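PDB 3JUU: porphyranase B from Zobellia galactanivorans, which cleaves the sulfated red-algal polysaccharide porphyran at its beta-1,4 linkages between D-galactose and L-galactose-6-sulfate, as a family 16 glycoside hydrolase. Local coordinates for residues S50-I55 against G60-E65; P16-R21 against I215-G220; N103-G108 against S272-D277; Q147-Q152 against G195-D200. One frame throughout, in Å; residues are numbered along the deposited sequence.

The four contacts are spread over the jelly-roll beta-sandwich of a family 16 glycoside hydrolase. Interaction 1 holds Trp54, a probable substrate-binding residue packed on Phe62, whose side chain lies about 4 Å from that of Glu243. Interaction 4 packs a loop against residues 149-151, just beyond Glu148, the probable proton donor; nearest atoms of interactions 1 and 4 are about 8 Å apart. Interactions 2 and 3 lie away from the catalytic and substrate-binding residues, where the N-terminal loop and the last strand join the sandwich. Their centres are 16 Å apart and they touch, Arg21 CB lying 3.7 Å from Leu275 CD1. Interactions 1 and 2, with centres 33 Å apart, are on opposite sides of the chain's centre.

Interaction 1. Residues S50-I55 against G60-E65; sequences SGQGWI and GLFLAE
Trp54 and Phe62 form a T-shaped pair, with ring centroids 4.8 Å apart and planes at 89°. The edge of Phe62 points at the indole face, its CE2 reaching Trp54 CD2 at 3.5 Å. Trp54 CG stands anti to the backbone N (chi1 -175°), which sets the face of the indole against the phenyl edge. Replacing the indole by the methyl of an alanine is likely to leave the Phe62 edge without the face it points at and to deprive the neighbouring substrate site of a flat wall. Ile55 CD1 and Leu61 CD1 meet at 4.2 Å.

Phe62 N gives the direct bond across, nearly straight, to Ile55 O (3.0 Å, 172°). Trp54 O lies in the plane of the Phe62 ring, at its edge, and accepts from Gln52 NE2 at 3.0 Å; glutamine suits this place because its bent chain brings the amide back to hold its own loop in shape. One water joins Gln52 NE2 to Phe62 O, and a second gives to both Ile55 O and Phe62 O.

Val241 packs against both rings, and Trp54 NE1 hydrogen-bonds a glycerol, probably from the crystallisation liquor. With Arg57 and Glu243 close by, this is the aromatic wall typical of a carbohydrate-binding cleft.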
loop_
_atom_site.group_PDB
_atom_site.type_symbol
_atom_site.label_atom_id
_atom_site.label_comp_id
_atom_site.label_asym_id
_atom_site.label_seq_id
_atom_site.Cartn_x
_atom_site.Cartn_y
_atom_site.Cartn_z
ATOM N N SER A 50 5.583 -14.738 0.436
ATOM C CA SER A 50 6.229 -15.466 1.564
ATOM C C SER A 50 7.692 -15.318 1.306
ATOM O O SER A 50 8.092 -15.082 0.133
ATOM C CB SER A 50 5.827 -16.998 1.555
ATOM O OG SER A 50 6.262 -17.579 0.357
ATOM N N GLY A 51 8.515 -15.523 2.328
ATOM C CA GLY A 51 9.981 -15.430 2.225
ATOM C C GLY A 51 10.485 -14.001 2.323
ATOM O O GLY A 51 11.700 -13.758 2.286
ATOM N N GLN A 52 9.560 -13.022 2.343
ATOM C CA GLN A 52 9.962 -11.606 2.514
ATOM C C GLN A 52 10.615 -11.277 3.876
ATOM O O GLN A 52 10.399 -12.001 4.868
ATOM C CB GLN A 52 8.782 -10.679 2.233
ATOM C CG GLN A 52 7.745 -10.538 3.419
ATOM C CD GLN A 52 6.800 -11.739 3.486
ATOM O OE1 GLN A 52 6.799 -12.600 2.598
ATOM N NE2 GLN A 52 5.968 -11.780 4.518
ATOM N N GLY A 53 11.355 -10.160 3.944
ATOM C CA GLY A 53 12.037 -9.710 5.213
ATOM C C GLY A 53 10.996 -9.447 6.330
ATOM O O GLY A 53 11.228 -9.801 7.472
ATOM N N TRP A 54 9.868 -8.828 6.014
ATOM C CA TRP A 54 8.939 -8.419 7.074
ATOM C C TRP A 54 7.873 -9.501 7.298
ATOM O O TRP A 54 7.052 -9.764 6.424
ATOM C CB TRP A 54 8.351 -7.058 6.708
ATOM C CG TRP A 54 7.473 -6.458 7.782
ATOM C CD1 TRP A 54 7.591 -6.649 9.140
ATOM C CD2 TRP A 54 6.348 -5.569 7.569
ATOM N NE1 TRP A 54 6.570 -5.902 9.779
ATOM C CE2 TRP A 54 5.803 -5.267 8.820
ATOM C CE3 TRP A 54 5.754 -5.001 6.415
ATOM C CZ2 TRP A 54 4.698 -4.397 8.966
ATOM C CZ3 TRP A 54 4.692 -4.167 6.550
ATOM C CH2 TRP A 54 4.166 -3.845 7.805
ATOM N N ILE A 55 7.910 -10.150 8.459
ATOM C CA ILE A 55 6.932 -11.221 8.705
ATOM C C ILE A 55 5.572 -10.709 9.202
ATOM O O ILE A 55 4.618 -11.488 9.245
ATOM C CB ILE A 55 7.514 -12.276 9.744
ATOM C CG1 ILE A 55 7.546 -11.682 11.141
ATOM C CG2 ILE A 55 8.901 -12.779 9.200
ATOM C CD1 ILE A 55 7.916 -12.735 12.219
ATOM N N GLY A 60 -0.200 -9.411 14.177
ATOM C CA GLY A 60 -0.721 -9.869 12.851
ATOM C C GLY A 60 0.412 -10.480 11.969
ATOM O O GLY A 60 1.378 -9.752 11.567
ATOM N N LEU A 61 0.300 -11.780 11.675
ATOM C CA LEU A 61 1.354 -12.483 10.975
ATOM C C LEU A 61 0.902 -12.580 9.524
ATOM O O LEU A 61 -0.238 -13.030 9.225
ATOM C CB LEU A 61 1.561 -13.893 11.634
ATOM C CG LEU A 61 2.681 -14.783 11.031
ATOM C CD1 LEU A 61 4.012 -14.167 11.464
ATOM C CD2 LEU A 61 2.546 -16.257 11.622
ATOM N N PHE A 62 1.807 -12.228 8.571
ATOM C CA PHE A 62 1.434 -12.331 7.158
ATOM C C PHE A 62 1.446 -13.794 6.687
ATOM O O PHE A 62 2.491 -14.463 6.821
ATOM C CB PHE A 62 2.497 -11.592 6.301
ATOM C CG PHE A 62 2.610 -10.107 6.655
ATOM C CD1 PHE A 62 1.439 -9.411 6.976
ATOM C CD2 PHE A 62 3.824 -9.425 6.565
ATOM C CE1 PHE A 62 1.482 -7.974 7.278
ATOM C CE2 PHE A 62 3.903 -8.029 6.838
ATOM C CZ PHE A 62 2.703 -7.318 7.188
ATOM N N LEU A 63 0.276 -14.290 6.245
ATOM C CA LEU A 63 0.206 -15.678 5.774
ATOM C C LEU A 63 0.111 -15.716 4.279
ATOM O O LEU A 63 -0.763 -15.083 3.715
ATOM C CB LEU A 63 -1.063 -16.358 6.348
ATOM C CG LEU A 63 -1.211 -16.355 7.900
ATOM C CD1 LEU A 63 -2.490 -17.200 8.301
ATOM C CD2 LEU A 63 -0.011 -16.954 8.647
ATOM N N ALA A 64 0.898 -16.575 3.646
ATOM C CA ALA A 64 0.734 -16.793 2.204
ATOM C C ALA A 64 -0.658 -17.355 1.897
ATOM O O ALA A 64 -1.268 -17.025 0.851
ATOM C CB ALA A 64 1.894 -17.698 1.679
ATOM N N GLU A 65 -1.190 -18.196 2.825
ATOM C CA GLU A 65 -2.523 -18.820 2.630
ATOM C C GLU A 65 -3.647 -17.803 2.637
ATOM O O GLU A 65 -4.783 -18.124 2.269
ATOM C CB GLU A 65 -2.881 -19.831 3.776
ATOM C CG GLU A 65 -1.783 -20.827 4.221
ATOM C CD GLU A 65 -0.754 -20.271 5.287
ATOM O OE1 GLU A 65 -0.924 -20.574 6.556
ATOM O OE2 GLU A 65 0.227 -19.575 4.865
HETATM O O HOH W 1 4.220 -14.312 4.341
HETATM O O HOH W 2 4.827 -13.959 7.959
#

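Interaction 2. Residues P16-R21 against I215-G220; sequences PGEDPR and IFFLDG
Glu18 and Pro20 of the N-terminal loop meet the outer end of the Phe217 ring, joining that loop to strand 213-218 of the jelly-roll sandwich just before the turn into strand 221-226. Phe217 presents its edge to the loop: Glu18 O lies near the ring plane, 3.5 Å from CE1, where the slightly positive aromatic hydrogens suit a carbonyl oxygen. The Pro20 ring approaches the same end obliquely, its CG 4.2 Å from Phe217 CZ. With CG anti to the carbonyl carbon (chi1 -77°), the phenyl projects from the strand toward the loop. Phenylalanine fits a site lined by other rings, for Phe14 and Tyr109 both form edge-to-face pairs with it.

Glu18 turns toward the hairpin. Its chain bends at chi2 (-77°) and runs past the oxygen end of the Gly220 carbonyl, with Glu18 CB and CG both 3.3 Å from Gly220 O. The bend carries the carboxylate onward to Met222, whose backbone N bonds to OE1, so this acid links the loop to the next strand. Gly220 has a positive phi, which favours glycine at the turn.

The loop is braced by Asp19. Its OD2 accepts from Arg21 N in an Asx turn and from NE1 of Trp27 on strand 26-29. The other oxygen, OD1, is met from above the carboxylate plane by Arg21 NH1, in a salt bridge of 2.9 Å.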
loop_
_atom_site.group_PDB
_atom_site.type_symbol
_atom_site.label_atom_id
_atom_site.label_comp_id
_atom_site.label_asym_id
_atom_site.label_seq_id
_atom_site.Cartn_x
_atom_site.Cartn_y
_atom_site.Cartn_z
ATOM N N PRO A 16 -11.955 13.386 -16.837
ATOM C CA PRO A 16 -11.633 14.348 -17.890
ATOM C C PRO A 16 -11.003 15.598 -17.287
ATOM O O PRO A 16 -11.465 16.103 -16.240
ATOM C CB PRO A 16 -13.019 14.684 -18.494
ATOM C CG PRO A 16 -13.918 13.401 -18.241
ATOM C CD PRO A 16 -13.386 12.994 -16.807
ATOM N N GLY A 17 -9.922 16.065 -17.892
ATOM C CA GLY A 17 -9.307 17.214 -17.339
ATOM C C GLY A 17 -8.328 16.988 -16.210
ATOM O O GLY A 17 -7.994 17.962 -15.543
ATOM N N GLU A 18 -7.924 15.741 -15.933
ATOM C CA GLU A 18 -7.008 15.435 -14.815
ATOM C C GLU A 18 -5.748 14.719 -15.191
ATOM O O GLU A 18 -4.874 14.525 -14.328
ATOM C CB GLU A 18 -7.723 14.477 -13.823
ATOM C CG GLU A 18 -8.977 15.039 -13.210
ATOM C CD GLU A 18 -8.685 16.066 -12.088
ATOM O OE1 GLU A 18 -7.571 16.119 -11.529
ATOM O OE2 GLU A 18 -9.564 16.819 -11.774
ATOM N N ASP A 19 -5.624 14.275 -16.453
ATOM C CA ASP A 19 -4.431 13.622 -16.895
ATOM C C ASP A 19 -3.277 14.645 -16.923
ATOM O O ASP A 19 -3.384 15.645 -17.623
ATOM C CB ASP A 19 -4.675 12.963 -18.249
ATOM C CG ASP A 19 -3.490 12.134 -18.756
ATOM O OD1 ASP A 19 -3.697 11.398 -19.734
ATOM O OD2 ASP A 19 -2.363 12.165 -18.241
ATOM N N PRO A 20 -2.196 14.398 -16.148
ATOM C CA PRO A 20 -1.167 15.408 -15.996
ATOM C C PRO A 20 -0.127 15.328 -17.083
ATOM O O PRO A 20 0.818 16.132 -17.061
ATOM C CB PRO A 20 -0.577 15.089 -14.619
ATOM C CG PRO A 20 -0.672 13.606 -14.572
ATOM C CD PRO A 20 -1.970 13.265 -15.224
ATOM N N ARG A 21 -0.271 14.409 -18.037
ATOM C CA ARG A 21 0.721 14.316 -19.070
ATOM C C ARG A 21 0.609 15.547 -19.986
ATOM O O ARG A 21 -0.435 16.235 -19.985
ATOM C CB ARG A 21 0.592 13.035 -19.848
ATOM C CG ARG A 21 -0.490 13.034 -20.917
ATOM C CD ARG A 21 -0.655 11.654 -21.457
ATOM N NE ARG A 21 -0.990 11.648 -22.878
ATOM C CZ ARG A 21 -2.213 11.762 -23.356
ATOM N NH1 ARG A 21 -3.241 11.878 -22.543
ATOM N NH2 ARG A 21 -2.400 11.779 -24.656
ATOM N N ILE A 215 2.450 13.394 -6.486
ATOM C CA ILE A 215 1.114 13.920 -6.676
ATOM C C ILE A 215 0.105 12.807 -6.519
ATOM O O ILE A 215 0.187 11.825 -7.206
ATOM C CB ILE A 215 0.959 14.561 -8.101
ATOM C CG1 ILE A 215 1.911 15.757 -8.195
ATOM C CG2 ILE A 215 -0.467 15.071 -8.297
ATOM C CD1 ILE A 215 3.127 15.485 -8.923
ATOM N N PHE A 216 -0.819 12.985 -5.595
ATOM C CA PHE A 216 -1.764 11.869 -5.262
ATOM C C PHE A 216 -3.092 12.064 -5.969
ATOM O O PHE A 216 -3.577 13.205 -6.074
ATOM C CB PHE A 216 -2.010 11.827 -3.733
ATOM C CG PHE A 216 -0.790 11.374 -2.964
ATOM C CD1 PHE A 216 -0.415 10.021 -2.990
ATOM C CD2 PHE A 216 -0.038 12.298 -2.231
ATOM C CE1 PHE A 216 0.768 9.612 -2.360
ATOM C CE2 PHE A 216 1.108 11.888 -1.505
ATOM C CZ PHE A 216 1.476 10.526 -1.569
ATOM N N PHE A 217 -3.715 10.958 -6.421
ATOM C CA PHE A 217 -5.024 11.007 -7.118
ATOM C C PHE A 217 -5.968 10.047 -6.447
ATOM O O PHE A 217 -5.577 8.926 -5.987
ATOM C CB PHE A 217 -4.844 10.464 -8.547
ATOM C CG PHE A 217 -4.188 11.457 -9.453
ATOM C CD1 PHE A 217 -4.965 12.166 -10.347
ATOM C CD2 PHE A 217 -2.767 11.708 -9.343
ATOM C CE1 PHE A 217 -4.390 13.137 -11.181
ATOM C CE2 PHE A 217 -2.169 12.651 -10.228
ATOM C CZ PHE A 217 -3.023 13.374 -11.098
ATOM N N LEU A 218 -7.222 10.437 -6.443
ATOM C CA LEU A 218 -8.347 9.600 -5.917
ATOM C C LEU A 218 -9.449 9.559 -6.932
ATOM O O LEU A 218 -9.922 10.625 -7.378
ATOM C CB LEU A 218 -8.886 10.162 -4.563
ATOM C CG LEU A 218 -10.115 9.477 -3.991
ATOM C CD1 LEU A 218 -9.807 7.902 -3.762
ATOM C CD2 LEU A 218 -10.666 10.242 -2.733
ATOM N N ASP A 219 -9.808 8.333 -7.381
ATOM C CA ASP A 219 -10.922 8.121 -8.354
ATOM C C ASP A 219 -10.704 9.015 -9.584
ATOM O O ASP A 219 -11.637 9.671 -10.055
ATOM C CB ASP A 219 -12.250 8.402 -7.679
ATOM C CG ASP A 219 -12.478 7.451 -6.507
ATOM O OD1 ASP A 219 -12.031 6.283 -6.687
ATOM O OD2 ASP A 219 -13.088 7.885 -5.508
ATOM N N GLY A 220 -9.438 9.092 -9.989
ATOM C CA GLY A 220 -9.092 9.760 -11.234
ATOM C C GLY A 220 -8.995 11.237 -11.130
ATOM O O GLY A 220 -8.942 11.947 -12.159
#

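Interaction 3. Residues N103-G108 against S272-D277; sequences NGMTYG and SWQLVD
A loop leading into strand 108-115 meets the C-terminal strand 264-276 where those two strands pair antiparallel, and the contact rests on Met105 against Gln274 and on Gly108 against Trp273. The Met105 and Gln274 side chains cross at about a right angle. Gln274 NE2 gives a weak hydrogen bond to Met105 SD, 3.4 Å long with an N-H...S angle of 153°, while Met105 CE lies equally near that same nitrogen. Methionine suits the place because its flexible chain offers a soft, polarisable acceptor together with a methyl group. Met105 CG is anti to the backbone N (chi1 179°), and bends at chi2 and chi3 then fold the thioether beside the amide. Gln274, by contrast, runs straight beyond CG, long enough to span from its strand to the loop.

In this jelly roll strand 264-276 pairs antiparallel with strands 26-29 and 108-115, and here Gln274 bonds through its backbone to Lys28 of the first while Trp273 bonds likewise to Tyr109 of the second. Entry into strand 108-115 depends on glycine: Gly108 CA comes to 3.2 Å from Trp273 O, and a CB would point into that oxygen. The backbone angles of Gly108 (phi 128°) call for glycine as well. Trp273 starts away from the loop at CB, and its NE1 bonds to Glu111 OE2.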
loop_
_atom_site.group_PDB
_atom_site.type_symbol
_atom_site.label_atom_id
_atom_site.label_comp_id
_atom_site.label_asym_id
_atom_site.label_seq_id
_atom_site.Cartn_x
_atom_site.Cartn_y
_atom_site.Cartn_z
ATOM N N ASN A 103 9.856 -6.926 -8.825
ATOM C CA ASN A 103 10.518 -5.917 -9.699
ATOM C C ASN A 103 10.216 -4.472 -9.229
ATOM O O ASN A 103 9.147 -4.221 -8.676
ATOM C CB ASN A 103 10.042 -6.112 -11.137
ATOM C CG ASN A 103 10.530 -7.453 -11.710
ATOM O OD1 ASN A 103 11.736 -7.607 -11.955
ATOM N ND2 ASN A 103 9.618 -8.407 -11.878
ATOM N N GLY A 104 11.212 -3.588 -9.362
ATOM C CA GLY A 104 11.051 -2.178 -8.893
ATOM C C GLY A 104 11.204 -1.203 -10.057
ATOM O O GLY A 104 11.543 -1.601 -11.214
ATOM N N MET A 105 10.945 0.064 -9.755
ATOM C CA MET A 105 11.129 1.133 -10.736
ATOM C C MET A 105 11.455 2.446 -9.963
ATOM O O MET A 105 11.200 2.593 -8.762
ATOM C CB MET A 105 9.850 1.220 -11.647
ATOM C CG MET A 105 9.772 2.340 -12.809
ATOM S SD MET A 105 11.306 2.198 -13.816
ATOM C CE MET A 105 11.024 0.545 -14.607
ATOM N N THR A 106 12.036 3.404 -10.690
ATOM C CA THR A 106 12.174 4.793 -10.174
ATOM C C THR A 106 11.287 5.697 -11.017
ATOM O O THR A 106 11.418 5.724 -12.249
ATOM C CB THR A 106 13.649 5.241 -10.215
ATOM O OG1 THR A 106 14.489 4.185 -9.692
ATOM C CG2 THR A 106 13.855 6.507 -9.305
ATOM N N TYR A 107 10.395 6.442 -10.347
ATOM C CA TYR A 107 9.391 7.342 -10.964
ATOM C C TYR A 107 8.291 6.592 -11.672
ATOM O O TYR A 107 8.411 5.384 -11.907
ATOM C CB TYR A 107 10.008 8.432 -11.912
ATOM C CG TYR A 107 11.229 9.060 -11.300
ATOM C CD1 TYR A 107 11.188 9.647 -10.042
ATOM C CD2 TYR A 107 12.469 8.939 -11.938
ATOM C CE1 TYR A 107 12.367 10.166 -9.438
ATOM C CE2 TYR A 107 13.633 9.469 -11.354
ATOM C CZ TYR A 107 13.538 10.105 -10.116
ATOM O OH TYR A 107 14.680 10.586 -9.509
ATOM N N GLY A 108 7.224 7.296 -12.000
ATOM C CA GLY A 108 6.153 6.746 -12.765
ATOM C C GLY A 108 4.787 6.953 -12.107
ATOM O O GLY A 108 4.682 7.709 -11.133
ATOM N N SER A 272 0.970 -0.059 -13.185
ATOM C CA SER A 272 2.130 0.797 -13.000
ATOM C C SER A 272 2.574 1.272 -14.393
ATOM O O SER A 272 2.495 0.504 -15.368
ATOM C CB SER A 272 3.197 -0.055 -12.369
ATOM O OG SER A 272 2.780 -0.522 -11.091
ATOM N N TRP A 273 2.976 2.529 -14.496
ATOM C CA TRP A 273 3.167 3.176 -15.819
ATOM C C TRP A 273 4.356 4.095 -15.758
ATOM O O TRP A 273 4.646 4.691 -14.714
ATOM C CB TRP A 273 1.938 4.047 -16.193
ATOM C CG TRP A 273 0.546 3.438 -16.037
ATOM C CD1 TRP A 273 -0.221 3.312 -14.856
ATOM C CD2 TRP A 273 -0.273 2.932 -17.079
ATOM N NE1 TRP A 273 -1.433 2.735 -15.135
ATOM C CE2 TRP A 273 -1.502 2.506 -16.493
ATOM C CE3 TRP A 273 -0.078 2.778 -18.492
ATOM C CZ2 TRP A 273 -2.550 1.945 -17.253
ATOM C CZ3 TRP A 273 -1.109 2.210 -19.235
ATOM C CH2 TRP A 273 -2.335 1.810 -18.623
ATOM N N GLN A 274 5.062 4.190 -16.888
ATOM C CA GLN A 274 6.080 5.212 -17.118
ATOM C C GLN A 274 5.510 6.231 -18.138
ATOM O O GLN A 274 4.693 5.882 -19.023
ATOM C CB GLN A 274 7.290 4.589 -17.787
ATOM C CG GLN A 274 8.215 3.834 -16.910
ATOM C CD GLN A 274 9.310 3.140 -17.747
ATOM O OE1 GLN A 274 9.172 3.013 -18.969
ATOM N NE2 GLN A 274 10.408 2.738 -17.100
ATOM N N LEU A 275 5.942 7.481 -17.988
ATOM C CA LEU A 275 5.553 8.528 -18.871
ATOM C C LEU A 275 6.718 8.675 -19.847
ATOM O O LEU A 275 7.867 8.883 -19.428
ATOM C CB LEU A 275 5.400 9.820 -18.060
ATOM C CG LEU A 275 4.740 10.934 -18.869
ATOM C CD1 LEU A 275 3.367 10.656 -19.394
ATOM C CD2 LEU A 275 4.761 12.187 -17.913
ATOM N N VAL A 276 6.424 8.477 -21.126
ATOM C CA VAL A 276 7.496 8.504 -22.155
ATOM C C VAL A 276 7.152 9.527 -23.253
ATOM O O VAL A 276 5.963 9.817 -23.503
ATOM C CB VAL A 276 7.767 7.115 -22.780
ATOM C CG1 VAL A 276 8.362 6.066 -21.640
ATOM C CG2 VAL A 276 6.515 6.567 -23.517
ATOM N N ASP A 277 8.215 10.038 -23.889
ATOM C CA ASP A 277 8.121 11.057 -24.982
ATOM C C ASP A 277 7.878 10.427 -26.349
ATOM O O ASP A 277 6.715 10.094 -26.670
ATOM C CB ASP A 277 9.351 12.012 -24.961
ATOM C CG ASP A 277 9.454 12.813 -23.650
ATOM O OD1 ASP A 277 9.017 12.335 -22.547
ATOM O OD2 ASP A 277 9.983 13.946 -23.686
#

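Interaction 4. Residues Q147-Q152 against G195-D200; sequences QESVGQ and GKAYED
Gly151, Tyr198 and Ala197 carry this buried contact, in which the loop before strand 202-210 of the jelly-roll sandwich packs against residues Ser149 to Gly151. These follow Glu148, the probable proton donor.

The Tyr198 ring brings CE2 to 3.2 Å from Gly151 O, approaching obliquely. Its CG sits between the backbone N and the carbonyl carbon (chi1 57°), a torsion that turns the ring back toward Gly151, and Lys196 CB lies 3.5 Å above one face of the ring, toward its rim. At Gly151 the missing side chain lets the ring come close to the backbone; a CB would be 3.6 Å from Tyr198 CD2.

Two waters complete the seam. One donates to Val150 O and accepts weakly from Tyr198 N; the other donates to Gly151 O at 2.8 Å and accepts a weak bond from Tyr198 OH at 3.5 Å. Putting an alanine in place of the tyrosine removes the ring, which would probably open a gap beside Gly151 O and leave the water on that oxygen without its weak phenol partner.

The loop is held in shape by Glu199 OE1, which accepts from Lys196 N. Ala197 turns its small methyl toward Ser149, and alanine suits the close approach, with CB 3.1 Å from Ser149 OG.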
loop_
_atom_site.group_PDB
_atom_site.type_symbol
_atom_site.label_atom_id
_atom_site.label_comp_id
_atom_site.label_asym_id
_atom_site.label_seq_id
_atom_site.Cartn_x
_atom_site.Cartn_y
_atom_site.Cartn_z
ATOM N N GLN A 147 -2.226 4.664 -0.148
ATOM C CA GLN A 147 -3.393 4.648 0.702
ATOM C C GLN A 147 -3.123 3.723 1.899
ATOM O O GLN A 147 -2.598 2.604 1.737
ATOM C CB GLN A 147 -4.655 4.167 -0.076
ATOM C CG GLN A 147 -5.874 3.752 0.730
ATOM C CD GLN A 147 -6.509 4.890 1.547
ATOM O OE1 GLN A 147 -5.795 5.794 1.998
ATOM N NE2 GLN A 147 -7.852 4.862 1.742
ATOM N N GLU A 148 -3.472 4.183 3.088
ATOM C CA GLU A 148 -3.515 3.291 4.264
ATOM C C GLU A 148 -4.874 3.518 4.894
ATOM O O GLU A 148 -5.338 4.648 5.014
ATOM C CB GLU A 148 -2.425 3.611 5.294
ATOM C CG GLU A 148 -1.027 3.311 4.776
ATOM C CD GLU A 148 0.024 3.666 5.769
ATOM O OE1 GLU A 148 0.181 2.840 6.720
ATOM O OE2 GLU A 148 0.661 4.750 5.581
ATOM N N SER A 149 -5.545 2.424 5.221
ATOM C CA SER A 149 -6.913 2.512 5.756
ATOM C C SER A 149 -7.039 1.451 6.833
ATOM O O SER A 149 -6.229 0.511 6.864
ATOM C CB SER A 149 -7.943 2.233 4.588
ATOM O OG SER A 149 -9.261 2.459 5.147
ATOM N N VAL A 150 -8.016 1.626 7.726
ATOM C CA VAL A 150 -8.568 0.467 8.477
ATOM C C VAL A 150 -10.089 0.476 8.288
ATOM O O VAL A 150 -10.686 1.527 7.900
ATOM C CB VAL A 150 -8.220 0.537 10.021
ATOM C CG1 VAL A 150 -6.708 0.489 10.244
ATOM C CG2 VAL A 150 -8.879 1.779 10.763
ATOM N N GLY A 151 -10.737 -0.640 8.630
ATOM C CA GLY A 151 -12.182 -0.732 8.455
ATOM C C GLY A 151 -12.922 -0.508 9.775
ATOM O O GLY A 151 -14.127 -0.251 9.736
ATOM N N GLN A 152 -12.264 -0.670 10.938
ATOM C CA GLN A 152 -12.944 -0.591 12.230
ATOM C C GLN A 152 -12.006 0.128 13.167
ATOM O O GLN A 152 -10.895 -0.334 13.391
ATOM C CB GLN A 152 -13.241 -2.037 12.792
ATOM C CG GLN A 152 -13.905 -1.929 14.175
ATOM C CD GLN A 152 -14.260 -3.324 14.760
ATOM O OE1 GLN A 152 -14.392 -4.282 14.012
ATOM N NE2 GLN A 152 -14.386 -3.420 16.078
ATOM N N GLY A 195 -17.245 8.238 1.718
ATOM C CA GLY A 195 -17.899 6.998 2.210
ATOM C C GLY A 195 -16.809 6.230 2.970
ATOM O O GLY A 195 -15.618 6.677 3.010
ATOM N N LYS A 196 -17.147 5.066 3.534
ATOM C CA LYS A 196 -16.098 4.239 4.171
ATOM C C LYS A 196 -15.248 3.541 3.130
ATOM O O LYS A 196 -15.723 3.153 2.063
ATOM C CB LYS A 196 -16.705 3.179 5.148
ATOM C CG LYS A 196 -17.678 3.737 6.243
ATOM C CD LYS A 196 -16.906 4.512 7.296
ATOM C CE LYS A 196 -17.829 4.878 8.518
ATOM N NZ LYS A 196 -17.018 5.794 9.338
ATOM N N ALA A 197 -13.982 3.319 3.454
ATOM C CA ALA A 197 -13.101 2.670 2.544
ATOM C C ALA A 197 -13.533 1.251 2.213
ATOM O O ALA A 197 -13.183 0.740 1.119
ATOM C CB ALA A 197 -11.637 2.653 3.122
ATOM N N TYR A 198 -14.215 0.596 3.173
ATOM C CA TYR A 198 -14.720 -0.760 2.914
ATOM C C TYR A 198 -16.048 -0.797 2.168
ATOM O O TYR A 198 -16.518 -1.905 1.830
ATOM C CB TYR A 198 -14.896 -1.585 4.229
ATOM C CG TYR A 198 -15.808 -0.929 5.256
ATOM C CD1 TYR A 198 -17.240 -1.011 5.155
ATOM C CD2 TYR A 198 -15.240 -0.196 6.326
ATOM C CE1 TYR A 198 -18.068 -0.379 6.147
ATOM C CE2 TYR A 198 -16.048 0.423 7.289
ATOM C CZ TYR A 198 -17.437 0.334 7.166
ATOM O OH TYR A 198 -18.181 0.943 8.145
ATOM N N GLU A 199 -16.687 0.350 1.948
ATOM C CA GLU A 199 -18.058 0.335 1.316
ATOM C C GLU A 199 -17.997 0.280 -0.197
ATOM O O GLU A 199 -18.909 -0.292 -0.854
ATOM C CB GLU A 199 -18.879 1.564 1.701
ATOM C CG GLU A 199 -19.427 1.495 3.064
ATOM C CD GLU A 199 -20.074 2.790 3.604
ATOM O OE1 GLU A 199 -19.810 3.985 3.134
ATOM O OE2 GLU A 199 -20.802 2.577 4.622
ATOM N N ASP A 200 -16.940 0.842 -0.775
ATOM C CA ASP A 200 -16.874 0.932 -2.241
ATOM C C ASP A 200 -15.469 0.691 -2.661
ATOM O O ASP A 200 -14.516 0.953 -1.869
ATOM C CB ASP A 200 -17.248 2.368 -2.678
ATOM C CG ASP A 200 -18.579 2.854 -2.084
ATOM O OD1 ASP A 200 -19.595 2.372 -2.615
ATOM O OD2 ASP A 200 -18.598 3.709 -1.117
HETATM O O HOH W 3 -12.813 1.745 5.848
HETATM O O HOH W 4 -15.810 1.810 10.509
#